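Local coordinates for protein ribokinase (Staphylococcus aureus, PDB 3RY7) that catalyses the magnesium-dependent, ATP-driven phosphorylation of D-ribose at O-5 and is activated by monovalent cations, at residues Val261-Leu264 with Asp269-Ala272; Gln202-Asn207 with Gly227-Thr232; Val19-Tyr22 with Thr28-Val31. One frame throughout, in Å; residues are numbered along the deposited sequence.

How the contacts relate
Contacts 1 and 2 both belong to the large alpha/beta part of the kinase, whereas contact 3 sits in the loop between strands 12-18 and 36-40 of the smaller sheet, the lid, its centre about 45 Å from that of contact 1 and about 42 Å from that of contact 2. The chemistry follows the place. In contact 2 a helix covers one side of a strand through a buried methionine-tyrosine pair; in contact 1, partly buried, an amide bonds to a helix end beside two leucines; in contact 3, on the surface, a leucine methyl meets a guanidinium. Contacts 1 and 2 touch, since Leu-271 packs on Phe-230 and Thr-232 from the other side of strand 228-231.

Contact 1: residues Val261-Leu264 with Asp269-Ala272; sequences VSRL and DNLA
In the plane of the Asn-270 amide, ND2 donates to Arg-263 O over 3.0 Å with an N-H...O angle of 160°. The nitrogen, however, stands above the carbonyl plane, 40° out of it. OD1 accepts from Asn-265 N, so both ends of the amide are engaged, which should hold its rotation. Placed between the backbone N and the carbonyl carbon (chi1 71°), CG carries the amide across to the end of the preceding helix. Arg-263 meets the amide with its CG and CD methylenes, each 4.1 Å from Asn-270 ND2, and the two flat heads are not stacked; the guanidinium makes a cation-pi contact with Phe-277 instead. OD1 of Asn-270 also comes within 3.3 Å of Leu-264 CD2, and that methyl comes unusually close, 3.4 Å, to Leu-271 CD1. A short loop joins two successive helices here: Leu-264 is the first residue to leave the helical conformation, and Asn-270 occupies the N-cap position without a capping bond from its side chain. Helix 252-263 thus ends against the start of helix 271-283, while Leu-264 rests on Phe-136 of strand 136-140 and Leu-271 touches Thr-232.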
ATOM      1  N   VAL A 261      -7.205 -14.254  18.424  1.00 30.76           N
ATOM      2  CA  VAL A 261      -8.090 -14.028  19.564  1.00 27.17           C
ATOM      3  C   VAL A 261      -9.540 -13.696  19.163  1.00 31.76           C
ATOM      4  O   VAL A 261     -10.483 -14.098  19.857  1.00 28.37           O
ATOM      5  CB  VAL A 261      -7.518 -12.941  20.505  1.00 27.92           C
ATOM      6  CG1 VAL A 261      -8.513 -12.598  21.590  1.00 26.16           C
ATOM      7  CG2 VAL A 261      -6.220 -13.426  21.107  1.00 23.67           C
ATOM      8  N   SER A 262      -9.725 -12.977  18.053  1.00 25.97           N
ATOM      9  CA  SER A 262     -11.075 -12.657  17.576  1.00 28.34           C
ATOM     10  C   SER A 262     -11.878 -13.925  17.227  1.00 31.71           C
ATOM     11  O   SER A 262     -13.107 -13.961  17.335  1.00 33.51           O
ATOM     12  CB  SER A 262     -11.012 -11.733  16.346  1.00 33.13           C
ATOM     13  OG  SER A 262     -10.537 -12.415  15.186  1.00 26.74           O
ATOM     14  N   ARG A 263     -11.155 -14.963  16.825  1.00 32.51           N
ATOM     15  CA  ARG A 263     -11.745 -16.170  16.267  1.00 37.56           C
ATOM     16  C   ARG A 263     -11.864 -17.307  17.298  1.00 38.75           C
ATOM     17  O   ARG A 263     -12.705 -18.199  17.152  1.00 40.31           O
ATOM     18  CB  ARG A 263     -10.907 -16.615  15.059  1.00 31.46           C
ATOM     19  CG  ARG A 263     -11.274 -17.964  14.465  1.00 42.57           C
ATOM     20  CD  ARG A 263     -12.758 -18.036  14.152  1.00 48.29           C
ATOM     21  NE  ARG A 263     -13.157 -17.090  13.117  1.00 51.52           N
ATOM     22  CZ  ARG A 263     -13.283 -17.405  11.828  1.00 62.24           C
ATOM     23  NH1 ARG A 263     -13.031 -18.646  11.412  1.00 51.53           N
ATOM     24  NH2 ARG A 263     -13.666 -16.473  10.957  1.00 60.48           N
ATOM     25  N   LEU A 264     -11.033 -17.262  18.339  1.00 36.02           N
ATOM     26  CA  LEU A 264     -10.990 -18.322  19.351  1.00 35.66           C
ATOM     27  C   LEU A 264     -12.295 -18.438  20.117  1.00 37.60           C
ATOM     28  O   LEU A 264     -12.796 -17.447  20.651  1.00 37.31           O
ATOM     29  CB  LEU A 264      -9.885 -18.048  20.364  1.00 32.96           C
ATOM     30  CG  LEU A 264      -8.895 -19.172  20.663  1.00 37.71           C
ATOM     31  CD1 LEU A 264      -8.281 -18.958  22.033  1.00 22.49           C
ATOM     32  CD2 LEU A 264      -9.523 -20.555  20.555  1.00 33.39           C
ATOM     33  N   ASP A 269     -12.031 -24.964  21.590  1.00 33.55           N
ATOM     34  CA  ASP A 269     -12.210 -26.220  20.852  1.00 42.02           C
ATOM     35  C   ASP A 269     -11.806 -26.066  19.382  1.00 39.84           C
ATOM     36  O   ASP A 269     -11.771 -27.043  18.633  1.00 42.32           O
ATOM     37  CB  ASP A 269     -13.658 -26.724  20.977  1.00 41.85           C
ATOM     38  CG  ASP A 269     -14.680 -25.723  20.433  1.00 50.12           C
ATOM     39  OD1 ASP A 269     -15.878 -25.806  20.797  1.00 55.32           O
ATOM     40  OD2 ASP A 269     -14.285 -24.842  19.641  1.00 48.07           O
ATOM     41  N   ASN A 270     -11.489 -24.831  18.989  1.00 36.50           N
ATOM     42  CA  ASN A 270     -11.140 -24.493  17.611  1.00 34.00           C
ATOM     43  C   ASN A 270      -9.770 -23.827  17.488  1.00 32.82           C
ATOM     44  O   ASN A 270      -9.600 -22.874  16.734  1.00 32.48           O
ATOM     45  CB  ASN A 270     -12.200 -23.581  17.002  1.00 36.18           C
ATOM     46  CG  ASN A 270     -12.173 -22.186  17.596  1.00 37.74           C
ATOM     47  OD1 ASN A 270     -11.885 -22.008  18.781  1.00 35.03           O
ATOM     48  ND2 ASN A 270     -12.476 -21.188  16.778  1.00 30.80           N
ATOM     49  N   LEU A 271      -8.797 -24.339  18.228  1.00 27.36           N
ATOM     50  CA  LEU A 271      -7.442 -23.810  18.169  1.00 31.73           C
ATOM     51  C   LEU A 271      -6.895 -23.737  16.742  1.00 34.76           C
ATOM     52  O   LEU A 271      -6.410 -22.693  16.323  1.00 32.24           O
ATOM     53  CB  LEU A 271      -6.497 -24.641  19.040  1.00 30.73           C
ATOM     54  CG  LEU A 271      -6.153 -24.019  20.394  1.00 40.64           C
ATOM     55  CD1 LEU A 271      -7.302 -23.173  20.868  1.00 37.88           C
ATOM     56  CD2 LEU A 271      -5.810 -25.078  21.440  1.00 30.71           C
ATOM     57  N   ALA A 272      -6.955 -24.848  16.008  1.00 29.74           N
ATOM     58  CA  ALA A 272      -6.389 -24.892  14.658  1.00 36.98           C
ATOM     59  C   ALA A 272      -7.116 -23.962  13.666  1.00 31.22           C
ATOM     60  O   ALA A 272      -6.479 -23.327  12.832  1.00 30.69           O
ATOM     61  CB  ALA A 272      -6.344 -26.336  14.129  1.00 36.61           C
TER

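Contact 2: residues Gln202-Asn207 with Gly227-Thr232; sequences QSMKDN and GTYFAT
Contact with a ring face dominates, and Met-204 supplies it. Its CB stands over one face of the Tyr-229 ring, 3.6 Å from the centroid and 16° off the normal, a CH-pi contact displaced toward the rim at CD1 and CE1. The sulfur adds a Met-aromatic contact, oblique to the ring at 4.6 Å from SD to the centroid.

Apolar contact comes from the methyl end. A bend about the last torsion (chi3 -47°) turns Met-204 CE back to within 3.3 Å of Tyr-229 CD2, so CB and CE both meet the ring, near CD1 and CD2 respectively. The CB of Tyr-229 already heads for the helix, and CG anti to the backbone N (chi1 176°) lays the ring against Met-204.

This is helix-on-sheet packing in the alpha/beta fold of the PfkB carbohydrate kinases: helix 201-213 covers one side of strand 228-231, while Phe-230 turns to the other side and meets Leu-271 and Ile-275 of helix 271-283. The strand follows Gly-227, which probably closes the ATP-binding segment 222-227.

At the hydroxyl end the surroundings are mixed: Tyr-229 OH lies 3.5 Å from Lys-205 CA and 3.7 Å from Lys-205 CG, and it hydrogen-bonds Ser-236 OG of the adjacent strand 236-239. The lysine chain, extended beyond CG, crosses the tyrosine at about a right angle.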
ATOM      1  N   GLN A 202      10.648 -31.703  17.850  1.00 46.98           N
ATOM      2  CA  GLN A 202      10.918 -32.219  19.195  1.00 49.89           C
ATOM      3  C   GLN A 202      11.208 -31.099  20.204  1.00 50.90           C
ATOM      4  O   GLN A 202      10.816 -31.192  21.376  1.00 45.16           O
ATOM      5  CB  GLN A 202      12.085 -33.216  19.174  1.00 42.96           C
ATOM      6  CG  GLN A 202      12.442 -33.811  20.546  1.00 50.56           C
ATOM      7  CD  GLN A 202      11.344 -34.722  21.116  1.00 45.29           C
ATOM      8  OE1 GLN A 202      10.646 -35.432  20.374  1.00 49.51           O
ATOM      9  NE2 GLN A 202      11.194 -34.703  22.438  1.00 38.49           N
ATOM     10  N   SER A 203      11.903 -30.054  19.747  1.00 43.26           N
ATOM     11  CA  SER A 203      12.213 -28.896  20.582  1.00 46.20           C
ATOM     12  C   SER A 203      10.938 -28.093  20.861  1.00 37.14           C
ATOM     13  O   SER A 203      10.804 -27.455  21.899  1.00 40.37           O
ATOM     14  CB  SER A 203      13.257 -28.009  19.898  1.00 40.73           C
ATOM     15  OG  SER A 203      12.725 -27.439  18.714  1.00 40.11           O
ATOM     16  N   MET A 204      10.008 -28.131  19.916  1.00 33.75           N
ATOM     17  CA  MET A 204       8.719 -27.494  20.083  1.00 35.76           C
ATOM     18  C   MET A 204       7.907 -28.237  21.137  1.00 43.76           C
ATOM     19  O   MET A 204       7.300 -27.623  22.018  1.00 34.67           O
ATOM     20  CB  MET A 204       7.982 -27.455  18.750  1.00 36.04           C
ATOM     21  CG  MET A 204       8.886 -26.957  17.629  1.00 43.28           C
ATOM     22  SD  MET A 204       8.059 -26.548  16.094  1.00 49.07           S
ATOM     23  CE  MET A 204       6.976 -27.949  15.833  1.00 53.53           C
ATOM     24  N   LYS A 205       7.909 -29.550  21.079  1.00 39.93           N
ATOM     25  CA  LYS A 205       7.302 -30.354  22.102  1.00 39.66           C
ATOM     26  C   LYS A 205       7.945 -30.049  23.435  1.00 39.54           C
ATOM     27  O   LYS A 205       7.277 -29.907  24.406  1.00 36.08           O
ATOM     28  CB  LYS A 205       7.530 -31.816  21.812  1.00 43.73           C
ATOM     29  CG  LYS A 205       6.542 -32.459  20.932  1.00 44.88           C
ATOM     30  CD  LYS A 205       6.945 -33.935  20.675  0.60 44.13           C
ATOM     31  CE  LYS A 205       6.336 -34.521  19.396  0.75 51.38           C
ATOM     32  NZ  LYS A 205       7.049 -35.736  18.924  1.00 45.19           N
ATOM     33  N   ASP A 206       9.256 -29.978  23.465  1.00 33.05           N
ATOM     34  CA  ASP A 206       9.971 -29.715  24.716  1.00 37.18           C
ATOM     35  C   ASP A 206       9.616 -28.343  25.304  1.00 37.11           C
ATOM     36  O   ASP A 206       9.468 -28.194  26.516  1.00 31.49           O
ATOM     37  CB  ASP A 206      11.485 -29.820  24.506  1.00 46.92           C
ATOM     38  CG  ASP A 206      11.935 -31.229  24.128  1.00 49.53           C
ATOM     39  OD1 ASP A 206      11.237 -32.205  24.501  1.00 48.70           O
ATOM     40  OD2 ASP A 206      12.987 -31.355  23.461  1.00 50.63           O
ATOM     41  N   ASN A 207       9.506 -27.344  24.433  1.00 31.93           N
ATOM     42  CA  ASN A 207       9.055 -26.002  24.821  1.00 38.10           C
ATOM     43  C   ASN A 207       7.640 -26.019  25.386  1.00 32.76           C
ATOM     44  O   ASN A 207       7.415 -25.613  26.529  1.00 33.13           O
ATOM     45  CB  ASN A 207       9.160 -25.030  23.628  1.00 35.35           C
ATOM     46  CG  ASN A 207      10.486 -24.307  23.595  1.00 35.38           C
ATOM     47  OD1 ASN A 207      11.454 -24.767  22.982  1.00 44.56           O
ATOM     48  ND2 ASN A 207      10.550 -23.188  24.290  1.00 31.44           N
ATOM     49  N   GLY A 227       5.498 -21.142   9.800  1.00 44.24           N
ATOM     50  CA  GLY A 227       4.125 -21.251  10.258  1.00 44.42           C
ATOM     51  C   GLY A 227       3.954 -21.071  11.762  1.00 46.34           C
ATOM     52  O   GLY A 227       4.569 -20.190  12.373  1.00 42.24           O
ATOM     53  N   THR A 228       3.110 -21.917  12.349  1.00 39.75           N
ATOM     54  CA  THR A 228       2.774 -21.844  13.770  1.00 38.76           C
ATOM     55  C   THR A 228       2.651 -23.233  14.389  1.00 40.90           C
ATOM     56  O   THR A 228       1.991 -24.103  13.832  1.00 32.29           O
ATOM     57  CB  THR A 228       1.410 -21.155  13.999  1.00 41.30           C
ATOM     58  OG1 THR A 228       1.261 -20.041  13.111  1.00 42.50           O
ATOM     59  CG2 THR A 228       1.296 -20.678  15.447  1.00 39.00           C
ATOM     60  N   TYR A 229       3.275 -23.422  15.550  1.00 40.10           N
ATOM     61  CA  TYR A 229       3.093 -24.624  16.358  1.00 36.24           C
ATOM     62  C   TYR A 229       2.178 -24.350  17.556  1.00 37.52           C
ATOM     63  O   TYR A 229       2.241 -23.282  18.176  1.00 32.54           O
ATOM     64  CB  TYR A 229       4.454 -25.138  16.844  1.00 41.84           C
ATOM     65  CG  TYR A 229       4.403 -26.332  17.788  1.00 43.98           C
ATOM     66  CD1 TYR A 229       4.693 -26.179  19.140  1.00 41.73           C
ATOM     67  CD2 TYR A 229       4.078 -27.607  17.328  1.00 38.51           C
ATOM     68  CE1 TYR A 229       4.657 -27.256  20.017  1.00 40.30           C
ATOM     69  CE2 TYR A 229       4.041 -28.694  18.196  1.00 40.24           C
ATOM     70  CZ  TYR A 229       4.332 -28.507  19.544  1.00 39.64           C
ATOM     71  OH  TYR A 229       4.302 -29.557  20.429  1.00 44.22           O
ATOM     72  N   PHE A 230       1.315 -25.306  17.879  1.00 31.05           N
ATOM     73  CA  PHE A 230       0.570 -25.211  19.123  1.00 30.31           C
ATOM     74  C   PHE A 230       0.485 -26.524  19.907  1.00 34.13           C
ATOM     75  O   PHE A 230       0.692 -27.615  19.369  1.00 32.83           O
ATOM     76  CB  PHE A 230      -0.802 -24.565  18.910  1.00 29.27           C
ATOM     77  CG  PHE A 230      -1.879 -25.514  18.497  1.00 30.45           C
ATOM     78  CD1 PHE A 230      -2.103 -25.784  17.163  1.00 32.60           C
ATOM     79  CD2 PHE A 230      -2.689 -26.115  19.445  1.00 34.72           C
ATOM     80  CE1 PHE A 230      -3.109 -26.641  16.769  1.00 40.27           C
ATOM     81  CE2 PHE A 230      -3.703 -26.981  19.064  1.00 36.43           C
ATOM     82  CZ  PHE A 230      -3.913 -27.246  17.720  1.00 44.87           C
ATOM     83  N   ALA A 231       0.214 -26.393  21.197  1.00 34.79           N
ATOM     84  CA  ALA A 231       0.058 -27.534  22.090  1.00 28.85           C
ATOM     85  C   ALA A 231      -0.865 -27.218  23.273  1.00 32.45           C
ATOM     86  O   ALA A 231      -0.884 -26.091  23.797  1.00 29.20           O
ATOM     87  CB  ALA A 231       1.417 -27.991  22.597  1.00 25.78           C
ATOM     88  N   THR A 232      -1.643 -28.216  23.672  1.00 32.34           N
ATOM     89  CA  THR A 232      -2.309 -28.228  24.967  1.00 33.70           C
ATOM     90  C   THR A 232      -1.923 -29.555  25.611  1.00 37.49           C
ATOM     91  O   THR A 232      -1.089 -30.276  25.072  1.00 33.08           O
ATOM     92  CB  THR A 232      -3.837 -28.149  24.830  1.00 30.19           C
ATOM     93  OG1 THR A 232      -4.332 -29.341  24.198  1.00 27.77           O
ATOM     94  CG2 THR A 232      -4.248 -26.889  24.032  1.00 30.19           C
TER

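Contact 3: residues Val19-Tyr22 with Thr28-Val31; sequences VERY and TLHV
The long loop that joins strands 12-18 and 36-40 of the smaller sheet folds back on itself, and Arg-21 meets Leu-29 across it. Leu-29 CD1 sits over the centre of one face of the Arg-21 guanidinium, 3.7 Å from CZ. The same methyl is 3.3 Å from Arg-21 O and 3.7 Å from Arg-21 CG, so it rests against backbone, aliphatic stem and flat head of a single residue. The arginine CG projects between the two backbone branches (chi1 78°), and a bend at chi3 brings the head back over the methyl. The guanidinium can take an apolar neighbour on its face because its N-H groups point outward in its plane; NH2 forms a salt bridge with Glu-27, which probably helps to steady the head. Farther along, Val-19 CG1 and Val-31 CG2 meet more loosely, 4.4 Å apart. No hydrogen bond joins the two segments. Val-19 and Glu-20 instead bond through the backbone to Val-101 and Ala-103, and Tyr-22 OH bonds to Thr-100 O, tying one arm to strand 95-101 and the residues just after it. The side chains thus meet across an irregular surface loop linking adjacent antiparallel strands of the small sheet, which forms the lid in ribokinases.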
ATOM      1  N   VAL A  19      16.309   6.046   4.419  1.00 45.95           N
ATOM      2  CA  VAL A  19      17.576   6.371   3.797  1.00 45.22           C
ATOM      3  C   VAL A  19      17.848   5.400   2.651  1.00 55.63           C
ATOM      4  O   VAL A  19      17.034   4.513   2.348  1.00 54.42           O
ATOM      5  CB  VAL A  19      18.729   6.323   4.809  1.00 51.18           C
ATOM      6  CG1 VAL A  19      18.377   7.145   6.037  1.00 45.65           C
ATOM      7  CG2 VAL A  19      19.023   4.884   5.202  1.00 52.11           C
ATOM      8  N   GLU A  20      18.988   5.592   1.997  1.00 56.69           N
ATOM      9  CA  GLU A  20      19.410   4.689   0.942  1.00 60.06           C
ATOM     10  C   GLU A  20      20.355   3.709   1.605  1.00 52.20           C
ATOM     11  O   GLU A  20      20.251   2.496   1.450  1.00 48.96           O
ATOM     12  CB  GLU A  20      20.140   5.465  -0.160  1.00 66.50           C
ATOM     13  CG  GLU A  20      19.875   4.951  -1.572  0.84 66.41           C
ATOM     14  CD  GLU A  20      19.316   6.028  -2.492  0.49 72.93           C
ATOM     15  OE1 GLU A  20      20.094   6.917  -2.919  1.00 75.96           O
ATOM     16  OE2 GLU A  20      18.098   5.979  -2.791  0.76 73.99           O
ATOM     17  N   ARG A  21      21.332   4.233   2.303  1.00 52.37           N
ATOM     18  CA  ARG A  21      22.221   3.385   3.025  1.00 54.66           C
ATOM     19  C   ARG A  21      22.458   3.949   4.398  1.00 53.44           C
ATOM     20  O   ARG A  21      22.604   5.119   4.590  1.00 49.25           O
ATOM     21  CB  ARG A  21      23.535   3.137   2.263  1.00 55.00           C
ATOM     22  CG  ARG A  21      24.563   4.253   2.305  1.00 61.70           C
ATOM     23  CD  ARG A  21      26.017   3.797   2.141  1.00 57.51           C
ATOM     24  NE  ARG A  21      26.788   4.056   3.350  1.00 60.37           N
ATOM     25  CZ  ARG A  21      27.692   5.018   3.489  1.00 65.30           C
ATOM     26  NH1 ARG A  21      27.971   5.810   2.498  1.00 48.94           N
ATOM     27  NH2 ARG A  21      28.325   5.189   4.632  1.00 61.32           N
ATOM     28  N   TYR A  22      22.486   3.065   5.362  1.00 55.09           N
ATOM     29  CA  TYR A  22      22.697   3.447   6.750  1.00 51.87           C
ATOM     30  C   TYR A  22      24.033   4.144   6.879  1.00 52.79           C
ATOM     31  O   TYR A  22      25.032   3.665   6.360  1.00 59.65           O
ATOM     32  CB  TYR A  22      22.671   2.230   7.686  1.00 65.23           C
ATOM     33  CG  TYR A  22      21.326   1.541   7.800  1.00 65.57           C
ATOM     34  CD1 TYR A  22      20.207   2.219   8.272  1.00 57.72           C
ATOM     35  CD2 TYR A  22      21.184   0.203   7.456  1.00 64.42           C
ATOM     36  CE1 TYR A  22      18.980   1.586   8.379  1.00 50.27           C
ATOM     37  CE2 TYR A  22      19.966  -0.436   7.562  1.00 57.44           C
ATOM     38  CZ  TYR A  22      18.867   0.257   8.022  1.00 54.81           C
ATOM     39  OH  TYR A  22      17.660  -0.396   8.127  1.00 46.60           O
ATOM     40  N   THR A  28      28.285  11.447   8.070  1.00 55.71           N
ATOM     41  CA  THR A  28      27.131  12.300   7.816  1.00 42.02           C
ATOM     42  C   THR A  28      26.607  12.049   6.422  1.00 44.62           C
ATOM     43  O   THR A  28      27.234  12.438   5.438  1.00 52.80           O
ATOM     44  CB  THR A  28      27.481  13.785   7.912  1.00 48.18           C
ATOM     45  OG1 THR A  28      27.864  14.110   9.255  1.00 37.95           O
ATOM     46  CG2 THR A  28      26.273  14.628   7.511  1.00 43.61           C
ATOM     47  N   LEU A  29      25.471  11.374   6.331  1.00 34.12           N
ATOM     48  CA  LEU A  29      24.828  11.163   5.049  1.00 36.49           C
ATOM     49  C   LEU A  29      23.692  12.165   4.868  1.00 46.98           C
ATOM     50  O   LEU A  29      23.334  12.883   5.810  1.00 41.80           O
ATOM     51  CB  LEU A  29      24.302   9.740   4.942  1.00 37.20           C
ATOM     52  CG  LEU A  29      25.396   8.679   5.002  1.00 52.58           C
ATOM     53  CD1 LEU A  29      24.935   7.438   4.249  1.00 53.32           C
ATOM     54  CD2 LEU A  29      26.681   9.242   4.399  1.00 48.40           C
ATOM     55  N   HIS A  30      23.127  12.205   3.663  1.00 40.56           N
ATOM     56  CA  HIS A  30      22.036  13.125   3.349  1.00 39.99           C
ATOM     57  C   HIS A  30      20.791  12.332   2.948  1.00 47.82           C
ATOM     58  O   HIS A  30      20.892  11.313   2.269  1.00 45.82           O
ATOM     59  CB  HIS A  30      22.480  14.136   2.272  1.00 46.56           C
ATOM     60  CG  HIS A  30      23.533  15.087   2.760  1.00 51.77           C
ATOM     61  ND1 HIS A  30      23.235  16.328   3.285  1.00 51.56           N
ATOM     62  CD2 HIS A  30      24.880  14.951   2.872  1.00 55.72           C
ATOM     63  CE1 HIS A  30      24.346  16.923   3.682  1.00 43.33           C
ATOM     64  NE2 HIS A  30      25.360  16.105   3.444  1.00 50.73           N
ATOM     65  N   VAL A  31      19.622  12.785   3.391  1.00 37.43           N
ATOM     66  CA  VAL A  31      18.386  12.039   3.174  1.00 37.44           C
ATOM     67  C   VAL A  31      17.359  12.875   2.389  1.00 35.82           C
ATOM     68  O   VAL A  31      17.410  14.101   2.404  1.00 37.67           O
ATOM     69  CB  VAL A  31      17.824  11.509   4.529  1.00 38.41           C
ATOM     70  CG1 VAL A  31      17.651  12.648   5.535  1.00 26.51           C
ATOM     71  CG2 VAL A  31      16.528  10.744   4.328  1.00 46.35           C
TER